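Local coordinates for trehalose synthase regulatory protein (Candida albicans, PDB 5HUS) that probably serves as a regulatory subunit of the trehalose-synthesising complex, its C-terminal domain having the trehalose-phosphatase fold of the HAD superfamily, at residues A[134-142]-A[153-164]. Residues are numbered along the deposited sequence; the frame is centred on the assembly and turned at random.
Sequences VERLPGSFC and AGKSFSEDRERS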
loop_
_atom_site.group_PDB
_atom_site.type_symbol
_atom_site.label_atom_id
_atom_site.label_comp_id
_atom_site.label_asym_id
_atom_site.label_seq_id
_atom_site.Cartn_x
_atom_site.Cartn_y
_atom_site.Cartn_z
ATOM N N VAL A 134 20.638 -9.025 -13.315
ATOM C CA VAL A 134 20.934 -10.102 -12.379
ATOM C C VAL A 134 22.157 -10.885 -12.837
ATOM O O VAL A 134 23.030 -11.212 -12.033
ATOM C CB VAL A 134 19.730 -11.056 -12.212
ATOM C CG1 VAL A 134 20.125 -12.298 -11.425
ATOM C CG2 VAL A 134 18.568 -10.336 -11.530
ATOM N N GLU A 135 22.226 -11.164 -14.137
ATOM C CA GLU A 135 23.343 -11.911 -14.712
ATOM C C GLU A 135 24.684 -11.232 -14.453
ATOM O O GLU A 135 25.682 -11.898 -14.187
ATOM C CB GLU A 135 23.148 -12.093 -16.219
ATOM C CG GLU A 135 21.822 -12.728 -16.604
ATOM C CD GLU A 135 21.600 -12.767 -18.107
ATOM O OE1 GLU A 135 21.828 -11.734 -18.776
ATOM O OE2 GLU A 135 21.202 -13.836 -18.619
ATOM N N ARG A 136 24.702 -9.905 -14.519
ATOM C CA ARG A 136 25.945 -9.153 -14.395
ATOM C C ARG A 136 26.261 -8.788 -12.944
ATOM O O ARG A 136 27.302 -8.194 -12.663
ATOM C CB ARG A 136 25.884 -7.890 -15.264
ATOM C CG ARG A 136 25.542 -8.179 -16.724
ATOM C CD ARG A 136 25.464 -6.918 -17.568
ATOM N NE ARG A 136 26.784 -6.448 -17.984
ATOM C CZ ARG A 136 26.988 -5.469 -18.861
ATOM N NH1 ARG A 136 25.957 -4.857 -19.428
ATOM N NH2 ARG A 136 28.225 -5.111 -19.182
ATOM N N LEU A 137 25.371 -9.158 -12.026
ATOM C CA LEU A 137 25.568 -8.876 -10.606
ATOM C C LEU A 137 25.271 -10.112 -9.756
ATOM O O LEU A 137 24.158 -10.271 -9.249
ATOM C CB LEU A 137 24.689 -7.701 -10.162
ATOM C CG LEU A 137 24.840 -7.179 -8.727
ATOM C CD1 LEU A 137 26.187 -6.507 -8.520
ATOM C CD2 LEU A 137 23.708 -6.222 -8.375
ATOM N N PRO A 138 26.270 -10.994 -9.597
ATOM C CA PRO A 138 26.080 -12.252 -8.864
ATOM C C PRO A 138 25.598 -12.024 -7.436
ATOM O O PRO A 138 26.067 -11.107 -6.756
ATOM C CB PRO A 138 27.477 -12.891 -8.882
ATOM C CG PRO A 138 28.416 -11.774 -9.198
ATOM C CD PRO A 138 27.654 -10.834 -10.071
ATOM N N GLY A 139 24.652 -12.849 -6.998
ATOM C CA GLY A 139 24.066 -12.703 -5.681
ATOM C C GLY A 139 22.728 -11.985 -5.731
ATOM O O GLY A 139 21.920 -12.088 -4.805
ATOM N N SER A 140 22.490 -11.251 -6.811
ATOM C CA SER A 140 21.226 -10.537 -6.953
ATOM C C SER A 140 20.186 -11.454 -7.580
ATOM O O SER A 140 20.527 -12.491 -8.147
ATOM C CB SER A 140 21.403 -9.268 -7.791
ATOM O OG SER A 140 21.660 -9.565 -9.151
ATOM N N PHE A 141 18.913 -11.084 -7.464
ATOM C CA PHE A 141 17.862 -11.875 -8.085
ATOM C C PHE A 141 16.639 -11.042 -8.439
ATOM O O PHE A 141 16.460 -9.928 -7.949
ATOM C CB PHE A 141 17.455 -13.057 -7.190
ATOM C CG PHE A 141 17.256 -12.711 -5.734
ATOM C CD1 PHE A 141 18.322 -12.753 -4.844
ATOM C CD2 PHE A 141 15.992 -12.407 -5.240
ATOM C CE1 PHE A 141 18.144 -12.461 -3.501
ATOM C CE2 PHE A 141 15.802 -12.124 -3.894
ATOM C CZ PHE A 141 16.883 -12.143 -3.023
ATOM N N CYS A 142 15.815 -11.602 -9.317
ATOM C CA CYS A 142 14.627 -10.932 -9.821
ATOM C C CYS A 142 13.366 -11.583 -9.268
ATOM O O CYS A 142 13.222 -12.801 -9.312
ATOM C CB CYS A 142 14.608 -10.968 -11.352
ATOM S SG CYS A 142 13.086 -10.338 -12.091
ATOM N N ALA A 153 19.076 -6.882 -4.380
ATOM C CA ALA A 153 20.533 -6.914 -4.315
ATOM C C ALA A 153 21.013 -8.262 -3.785
ATOM O O ALA A 153 22.042 -8.775 -4.218
ATOM C CB ALA A 153 21.051 -5.786 -3.442
ATOM N N GLY A 154 20.254 -8.827 -2.851
ATOM C CA GLY A 154 20.597 -10.110 -2.267
ATOM C C GLY A 154 22.002 -10.092 -1.698
ATOM O O GLY A 154 22.384 -9.152 -1.001
ATOM N N LYS A 155 22.778 -11.117 -2.032
ATOM C CA LYS A 155 24.119 -11.279 -1.480
ATOM C C LYS A 155 25.125 -10.309 -2.093
ATOM O O LYS A 155 26.196 -10.085 -1.528
ATOM C CB LYS A 155 24.598 -12.721 -1.673
ATOM C CG LYS A 155 25.801 -13.096 -0.809
ATOM C CD LYS A 155 26.325 -14.482 -1.155
ATOM C CE LYS A 155 27.685 -14.731 -0.513
ATOM N NZ LYS A 155 28.405 -15.862 -1.160
ATOM N N SER A 156 24.787 -9.728 -3.242
ATOM C CA SER A 156 25.691 -8.781 -3.893
ATOM C C SER A 156 25.930 -7.571 -2.997
ATOM O O SER A 156 26.968 -6.915 -3.087
ATOM C CB SER A 156 25.137 -8.330 -5.247
ATOM O OG SER A 156 24.127 -7.345 -5.093
ATOM N N PHE A 157 24.963 -7.295 -2.126
ATOM C CA PHE A 157 25.015 -6.143 -1.231
ATOM C C PHE A 157 26.097 -6.307 -0.172
ATOM O O PHE A 157 26.700 -5.327 0.266
ATOM C CB PHE A 157 23.657 -5.931 -0.561
ATOM C CG PHE A 157 23.490 -4.578 0.067
ATOM C CD1 PHE A 157 23.252 -3.463 -0.720
ATOM C CD2 PHE A 157 23.550 -4.423 1.443
ATOM C CE1 PHE A 157 23.087 -2.213 -0.146
ATOM C CE2 PHE A 157 23.385 -3.175 2.023
ATOM C CZ PHE A 157 23.153 -2.070 1.228
ATOM N N SER A 158 26.329 -7.546 0.249
ATOM C CA SER A 158 27.356 -7.820 1.247
ATOM C C SER A 158 28.709 -8.057 0.574
ATOM O O SER A 158 29.752 -7.690 1.113
ATOM C CB SER A 158 26.957 -9.021 2.114
ATOM O OG SER A 158 26.613 -10.143 1.320
ATOM N N GLU A 159 28.684 -8.660 -0.611
ATOM C CA GLU A 159 29.906 -8.907 -1.373
ATOM C C GLU A 159 30.599 -7.605 -1.778
ATOM O O GLU A 159 31.828 -7.524 -1.787
ATOM C CB GLU A 159 29.596 -9.752 -2.612
ATOM C CG GLU A 159 29.327 -11.217 -2.299
ATOM C CD GLU A 159 30.541 -11.917 -1.714
ATOM O OE1 GLU A 159 31.618 -11.863 -2.344
ATOM O OE2 GLU A 159 30.419 -12.511 -0.621
ATOM N N ASP A 160 29.804 -6.594 -2.115
ATOM C CA ASP A 160 30.319 -5.260 -2.408
ATOM C C ASP A 160 29.149 -4.281 -2.443
ATOM O O ASP A 160 28.476 -4.148 -3.462
ATOM C CB ASP A 160 31.087 -5.234 -3.733
ATOM C CG ASP A 160 31.855 -3.928 -3.949
ATOM O OD1 ASP A 160 31.533 -2.914 -3.298
ATOM O OD2 ASP A 160 32.786 -3.918 -4.783
ATOM N N ARG A 161 28.912 -3.603 -1.325
ATOM C CA ARG A 161 27.762 -2.716 -1.204
ATOM C C ARG A 161 27.807 -1.588 -2.233
ATOM O O ARG A 161 26.774 -1.185 -2.771
ATOM C CB ARG A 161 27.684 -2.141 0.211
ATOM C CG ARG A 161 26.462 -1.279 0.465
ATOM C CD ARG A 161 26.395 -0.844 1.917
ATOM N NE ARG A 161 27.700 -0.399 2.392
ATOM C CZ ARG A 161 28.191 0.819 2.193
ATOM N NH1 ARG A 161 27.485 1.724 1.526
ATOM N NH2 ARG A 161 29.392 1.132 2.663
ATOM N N GLU A 162 29.009 -1.099 -2.513
ATOM C CA GLU A 162 29.197 -0.002 -3.457
ATOM C C GLU A 162 28.829 -0.415 -4.880
ATOM O O GLU A 162 28.126 0.309 -5.582
ATOM C CB GLU A 162 30.644 0.496 -3.413
ATOM C CG GLU A 162 30.777 1.993 -3.194
ATOM C CD GLU A 162 30.129 2.451 -1.903
ATOM O OE1 GLU A 162 30.557 1.988 -0.822
ATOM O OE2 GLU A 162 29.189 3.271 -1.968
ATOM N N ARG A 163 29.312 -1.578 -5.302
ATOM C CA ARG A 163 28.989 -2.102 -6.626
ATOM C C ARG A 163 27.494 -2.369 -6.747
ATOM O O ARG A 163 26.881 -2.085 -7.778
ATOM C CB ARG A 163 29.773 -3.382 -6.909
ATOM C CG ARG A 163 29.421 -4.030 -8.236
ATOM C CD ARG A 163 30.040 -5.408 -8.372
ATOM N NE ARG A 163 29.681 -6.031 -9.642
ATOM C CZ ARG A 163 30.104 -7.228 -10.035
ATOM N NH1 ARG A 163 30.905 -7.943 -9.253
ATOM N NH2 ARG A 163 29.726 -7.714 -11.211
ATOM N N SER A 164 26.918 -2.918 -5.682
ATOM C CA SER A 164 25.495 -3.224 -5.646
ATOM C C SER A 164 24.656 -1.963 -5.824
ATOM O O SER A 164 23.815 -1.893 -6.723
ATOM C CB SER A 164 25.137 -3.920 -4.334
ATOM O OG SER A 164 23.787 -4.348 -4.334
#
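Leu137 packs against Ser156 and Arg163 where two turns meet at one end of the alpha/beta cap of this HAD-type domain. The type II turn from Leu137 to Ser140 links helix 116-136 to strand 141-144. The type II' turn from Ala153 to Ser156 leads from strand 149-152 to helices 156-159 and 161-179. From its CB, Leu137 runs past Arg163 in the opposite direction to the arginine chain. Leu137 CG lies anti to the backbone N (chi1 -175°), which carries the branch to the helical segment. There CG meets CB and OG of Ser156. CD1 rests on Arg163 NE at 3.7 Å, and CD2 reaches Ser156 OG at 3.5 Å. The arginine chain is extended from CG to NE. Its CG and CD also touch Leu137 CD1, while NH2 makes a weak, bent hydrogen bond to Arg136 O at 2.9 Å (N-H...O 118°). The Pro138 side chain crosses that of Arg163 at about a right angle, with Pro138 CD nearest Arg163 NH2. Phe151 and Thr167 also touch Leu137, tying it to sheet and helix. On the backbone, Lys155 N donates to Gly139 O from above the carbonyl plane. With no side chain between them, Gly139 and Gly154 let the turns come close. Gly154 CA also lies 3.6 Å from Phe141 CE1. Ser156 is buried. Its OG donates to Ala153 O at 2.7 Å and accepts from Ser164 OG at 3.1 Å.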